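Separin (Saccharomyces cerevisiae, PDB 5U1T) cleaves the cohesin subunit MCD1/SCC1 at the onset of anaphase as a caspase-like cysteine protease, triggering chromosome segregation. Local coordinates at residues Ser60-Trp68 and Ser497-Ser505. Numbering follows the deposited sequence.
Sequences SLLKSHHMW and SNSSEIMLS
His66 and Ser500 form the central polar link between the turn just after helix 48-64 and the N-terminal end of helix 501-509. The imidazole presents its edge, and NE2 lies 2.8 Å from Ser500 OG in a hydrogen bond that either group could donate. Ser500 is the N-cap of helix 501-509: a chi1 of 64° places OG between its own backbone N and carbonyl carbon, where it accepts a nearly straight bond from Met503 N (2.9 Å, 164°). Around this pair the bonds are looser. Glu501 N, at the start of the helix, has two weak bonds to Ser64, one to the backbone O and one to OG. At the periphery Lys63 NZ reaches Asn498 OD1 (3.0 Å), almost in line with the C=O bond.

One water bridges His65 NE2 and Glu501 OE2, donating to the carboxylate. These side chains are also held from outside, His65 ND1 by Leu550 O and Glu501 OE1 by Ser522, Ser525 and His551.

Apolar contact centres on the His66 ring. Ile502 CB sits over one face, 4.2 Å from the centroid in a CH-pi contact, and Trp68 CZ2 packs over the opposite face, toward the rim. Val473 of helix 470-485 touches both His66 and Ile502. An alanine in place of His66 would probably leave Ser500 OG without its partner across the contact and open a gap between Ile502 and Trp68.

The helix ends thus pair amide N-H with carbonyl oxygen only weakly, supplemented by the capping serine, bonded to its own helix and to His66 after the other.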
ATOM      1  N   SER A  60     -34.300  31.925 -15.854  1.00 50.41           N
ATOM      2  CA  SER A  60     -32.855  31.744 -15.808  1.00 49.83           C
ATOM      3  C   SER A  60     -32.385  30.898 -14.657  1.00 55.17           C
ATOM      4  O   SER A  60     -31.523  30.039 -14.817  1.00 50.80           O
ATOM      5  CB  SER A  60     -32.161  33.080 -15.706  1.00 48.15           C
ATOM      6  OG  SER A  60     -32.138  33.686 -16.966  1.00 61.14           O
ATOM      7  N   LEU A  61     -32.936  31.179 -13.487  1.00 53.05           N
ATOM      8  CA  LEU A  61     -32.584  30.434 -12.290  1.00 55.99           C
ATOM      9  C   LEU A  61     -32.976  28.979 -12.425  1.00 56.78           C
ATOM     10  O   LEU A  61     -32.175  28.089 -12.161  1.00 63.59           O
ATOM     11  CB  LEU A  61     -33.250  31.024 -11.048  1.00 54.49           C
ATOM     12  CG  LEU A  61     -32.804  30.207  -9.837  1.00 61.29           C
ATOM     13  CD1 LEU A  61     -32.078  31.070  -8.821  1.00 65.33           C
ATOM     14  CD2 LEU A  61     -33.983  29.466  -9.181  1.00 58.29           C
ATOM     15  N   LEU A  62     -34.215  28.753 -12.836  1.00 52.08           N
ATOM     16  CA  LEU A  62     -34.786  27.426 -12.930  1.00 50.05           C
ATOM     17  C   LEU A  62     -34.006  26.563 -13.899  1.00 52.56           C
ATOM     18  O   LEU A  62     -33.824  25.366 -13.688  1.00 55.78           O
ATOM     19  CB  LEU A  62     -36.252  27.526 -13.353  1.00 47.66           C
ATOM     20  CG  LEU A  62     -37.110  28.002 -12.189  1.00 48.10           C
ATOM     21  CD1 LEU A  62     -38.544  28.175 -12.630  1.00 52.83           C
ATOM     22  CD2 LEU A  62     -36.999  27.014 -11.048  1.00 44.72           C
ATOM     23  N   LYS A  63     -33.554  27.193 -14.968  1.00 50.01           N
ATOM     24  CA  LYS A  63     -32.795  26.530 -15.996  1.00 52.83           C
ATOM     25  C   LYS A  63     -31.432  26.200 -15.443  1.00 57.45           C
ATOM     26  O   LYS A  63     -30.875  25.135 -15.716  1.00 57.30           O
ATOM     27  CB  LYS A  63     -32.667  27.431 -17.221  1.00 46.71           C
ATOM     28  CG  LYS A  63     -32.092  26.762 -18.421  1.00 47.95           C
ATOM     29  CD  LYS A  63     -32.530  27.476 -19.677  1.00 53.53           C
ATOM     30  CE  LYS A  63     -31.812  28.819 -19.857  1.00 47.57           C
ATOM     31  NZ  LYS A  63     -30.457  28.659 -20.462  1.00 54.37           N
ATOM     32  N   SER A  64     -30.892  27.121 -14.658  1.00 51.44           N
ATOM     33  CA  SER A  64     -29.538  26.960 -14.188  1.00 51.62           C
ATOM     34  C   SER A  64     -29.441  25.873 -13.127  1.00 57.02           C
ATOM     35  O   SER A  64     -28.410  25.214 -13.017  1.00 52.87           O
ATOM     36  CB  SER A  64     -29.007  28.260 -13.637  1.00 49.17           C
ATOM     37  OG  SER A  64     -27.643  28.115 -13.328  1.00 56.26           O
ATOM     38  N   HIS A  65     -30.508  25.687 -12.352  1.00 46.93           N
ATOM     39  CA  HIS A  65     -30.480  24.728 -11.257  1.00 51.41           C
ATOM     40  C   HIS A  65     -31.198  23.447 -11.621  1.00 51.99           C
ATOM     41  O   HIS A  65     -31.629  22.720 -10.747  1.00 44.37           O
ATOM     42  CB  HIS A  65     -31.111  25.325  -9.994  1.00 53.04           C
ATOM     43  CG  HIS A  65     -30.422  26.559  -9.500  1.00 50.91           C
ATOM     44  ND1 HIS A  65     -30.819  27.222  -8.357  1.00 51.58           N
ATOM     45  CD2 HIS A  65     -29.363  27.250  -9.987  1.00 53.52           C
ATOM     46  CE1 HIS A  65     -30.034  28.273  -8.167  1.00 55.09           C
ATOM     47  NE2 HIS A  65     -29.136  28.304  -9.137  1.00 53.89           N
ATOM     48  N   HIS A  66     -31.361  23.220 -12.923  1.00 54.41           N
ATOM     49  CA  HIS A  66     -32.055  22.046 -13.475  1.00 53.85           C
ATOM     50  C   HIS A  66     -33.467  21.753 -12.916  1.00 49.06           C
ATOM     51  O   HIS A  66     -33.943  20.631 -12.993  1.00 54.33           O
ATOM     52  CB  HIS A  66     -31.157  20.808 -13.295  1.00 55.11           C
ATOM     53  CG  HIS A  66     -29.988  20.777 -14.232  1.00 47.98           C
ATOM     54  ND1 HIS A  66     -29.595  19.634 -14.896  1.00 50.26           N
ATOM     55  CD2 HIS A  66     -29.155  21.758 -14.646  1.00 48.10           C
ATOM     56  CE1 HIS A  66     -28.564  19.914 -15.674  1.00 46.14           C
ATOM     57  NE2 HIS A  66     -28.283  21.196 -15.540  1.00 45.67           N
ATOM     58  N   MET A  67     -34.142  22.760 -12.381  1.00 46.69           N
ATOM     59  CA  MET A  67     -35.466  22.581 -11.794  1.00 47.65           C
ATOM     60  C   MET A  67     -36.580  22.689 -12.853  1.00 55.42           C
ATOM     61  O   MET A  67     -37.289  23.703 -12.925  1.00 57.87           O
ATOM     62  CB  MET A  67     -35.679  23.625 -10.701  1.00 51.69           C
ATOM     63  CG  MET A  67     -34.875  23.387  -9.465  1.00 51.64           C
ATOM     64  SD  MET A  67     -35.456  21.864  -8.688  1.00 53.27           S
ATOM     65  CE  MET A  67     -36.682  22.506  -7.557  1.00 54.56           C
ATOM     66  N   TRP A  68     -36.734  21.661 -13.678  1.00 50.38           N
ATOM     67  CA  TRP A  68     -37.488  21.810 -14.923  1.00 47.85           C
ATOM     68  C   TRP A  68     -38.994  21.959 -14.723  1.00 49.62           C
ATOM     69  O   TRP A  68     -39.678  22.571 -15.539  1.00 60.27           O
ATOM     70  CB  TRP A  68     -37.238  20.622 -15.850  1.00 46.92           C
ATOM     71  CG  TRP A  68     -35.795  20.087 -15.905  1.00 54.61           C
ATOM     72  CD1 TRP A  68     -35.374  18.820 -15.586  1.00 50.42           C
ATOM     73  CD2 TRP A  68     -34.621  20.791 -16.349  1.00 52.78           C
ATOM     74  NE1 TRP A  68     -34.025  18.698 -15.796  1.00 49.13           N
ATOM     75  CE2 TRP A  68     -33.535  19.891 -16.251  1.00 51.23           C
ATOM     76  CE3 TRP A  68     -34.380  22.089 -16.795  1.00 47.03           C
ATOM     77  CZ2 TRP A  68     -32.231  20.252 -16.603  1.00 55.76           C
ATOM     78  CZ3 TRP A  68     -33.082  22.449 -17.133  1.00 52.54           C
ATOM     79  CH2 TRP A  68     -32.025  21.535 -17.035  1.00 52.74           C
ATOM     80  N   SER A 497     -21.425  29.202 -23.106  1.00 52.23           N
ATOM     81  CA  SER A 497     -22.705  29.855 -23.356  1.00 48.42           C
ATOM     82  C   SER A 497     -23.861  28.877 -23.373  1.00 47.72           C
ATOM     83  O   SER A 497     -23.736  27.757 -23.874  1.00 55.03           O
ATOM     84  CB  SER A 497     -22.655  30.616 -24.674  1.00 48.32           C
ATOM     85  OG  SER A 497     -22.338  29.761 -25.761  1.00 48.73           O
ATOM     86  N   ASN A 498     -24.974  29.298 -22.820  1.00 46.72           N
ATOM     87  CA  ASN A 498     -26.184  28.514 -22.739  1.00 52.99           C
ATOM     88  C   ASN A 498     -26.010  27.160 -22.089  1.00 53.08           C
ATOM     89  O   ASN A 498     -26.341  26.147 -22.640  1.00 51.41           O
ATOM     90  CB  ASN A 498     -26.889  28.428 -24.094  1.00 49.61           C
ATOM     91  CG  ASN A 498     -28.293  27.870 -24.004  1.00 56.23           C
ATOM     92  OD1 ASN A 498     -28.966  28.047 -23.024  1.00 55.11           O
ATOM     93  ND2 ASN A 498     -28.727  27.198 -25.020  1.00 58.77           N
ATOM     94  N   SER A 499     -25.455  27.166 -20.898  1.00 56.48           N
ATOM     95  CA  SER A 499     -25.311  25.940 -20.114  1.00 51.09           C
ATOM     96  C   SER A 499     -25.600  26.246 -18.656  1.00 57.54           C
ATOM     97  O   SER A 499     -25.479  27.402 -18.222  1.00 64.37           O
ATOM     98  CB  SER A 499     -23.912  25.339 -20.272  1.00 47.99           C
ATOM     99  OG  SER A 499     -22.915  26.289 -19.932  1.00 49.85           O
ATOM    100  N   SER A 500     -25.972  25.216 -17.899  1.00 57.50           N
ATOM    101  CA  SER A 500     -26.297  25.369 -16.494  1.00 51.86           C
ATOM    102  C   SER A 500     -25.092  25.527 -15.589  1.00 53.66           C
ATOM    103  O   SER A 500     -23.943  25.317 -15.975  1.00 54.15           O
ATOM    104  CB  SER A 500     -27.080  24.164 -16.011  1.00 55.65           C
ATOM    105  OG  SER A 500     -26.262  23.022 -16.103  1.00 54.23           O
ATOM    106  N   GLU A 501     -25.399  25.896 -14.358  1.00 56.50           N
ATOM    107  CA  GLU A 501     -24.451  25.935 -13.269  1.00 55.29           C
ATOM    108  C   GLU A 501     -23.915  24.538 -13.012  1.00 55.75           C
ATOM    109  O   GLU A 501     -22.713  24.332 -12.876  1.00 53.31           O
ATOM    110  CB  GLU A 501     -25.133  26.471 -12.023  1.00 52.45           C
ATOM    111  CG  GLU A 501     -24.254  26.557 -10.854  1.00 54.82           C
ATOM    112  CD  GLU A 501     -24.965  27.115  -9.648  1.00 58.91           C
ATOM    113  OE1 GLU A 501     -25.577  26.334  -8.881  1.00 55.62           O
ATOM    114  OE2 GLU A 501     -24.907  28.350  -9.475  1.00 65.76           O
ATOM    115  N   ILE A 502     -24.828  23.579 -12.949  1.00 49.47           N
ATOM    116  CA  ILE A 502     -24.477  22.199 -12.685  1.00 52.03           C
ATOM    117  C   ILE A 502     -23.515  21.638 -13.756  1.00 57.22           C
ATOM    118  O   ILE A 502     -22.478  21.029 -13.429  1.00 56.71           O
ATOM    119  CB  ILE A 502     -25.755  21.353 -12.578  1.00 46.08           C
ATOM    120  CG1 ILE A 502     -26.748  22.073 -11.658  1.00 44.86           C
ATOM    121  CG2 ILE A 502     -25.433  19.964 -12.078  1.00 49.16           C
ATOM    122  CD1 ILE A 502     -27.805  21.189 -11.033  1.00 48.86           C
ATOM    123  N   MET A 503     -23.836  21.866 -15.024  1.00 54.16           N
ATOM    124  CA  MET A 503     -22.972  21.427 -16.106  1.00 55.55           C
ATOM    125  C   MET A 503     -21.569  22.011 -15.999  1.00 54.53           C
ATOM    126  O   MET A 503     -20.584  21.305 -16.253  1.00 51.05           O
ATOM    127  CB  MET A 503     -23.569  21.804 -17.463  1.00 57.16           C
ATOM    128  CG  MET A 503     -24.768  20.990 -17.843  1.00 57.91           C
ATOM    129  SD  MET A 503     -25.528  21.598 -19.365  1.00 57.44           S
ATOM    130  CE  MET A 503     -24.288  21.173 -20.607  1.00 45.22           C
ATOM    131  N   LEU A 504     -21.479  23.299 -15.659  1.00 52.77           N
ATOM    132  CA  LEU A 504     -20.174  23.946 -15.541  1.00 55.08           C
ATOM    133  C   LEU A 504     -19.373  23.357 -14.349  1.00 54.17           C
ATOM    134  O   LEU A 504     -18.144  23.192 -14.423  1.00 55.35           O
ATOM    135  CB  LEU A 504     -20.334  25.458 -15.400  1.00 46.96           C
ATOM    136  CG  LEU A 504     -20.759  26.220 -16.662  1.00 54.13           C
ATOM    137  CD1 LEU A 504     -21.127  27.646 -16.321  1.00 46.93           C
ATOM    138  CD2 LEU A 504     -19.683  26.210 -17.733  1.00 49.21           C
ATOM    139  N   SER A 505     -20.080  23.021 -13.275  1.00 49.25           N
ATOM    140  CA  SER A 505     -19.465  22.495 -12.065  1.00 54.38           C
ATOM    141  C   SER A 505     -18.817  21.109 -12.270  1.00 56.24           C
ATOM    142  O   SER A 505     -17.656  20.898 -11.935  1.00 50.35           O
ATOM    143  CB  SER A 505     -20.504  22.422 -10.952  1.00 49.54           C
ATOM    144  OG  SER A 505     -19.873  22.152  -9.715  1.00 56.65           O
TER
HETATM  145  O   HOH W   1     -27.005  30.035  -8.332  1.00 54.40           O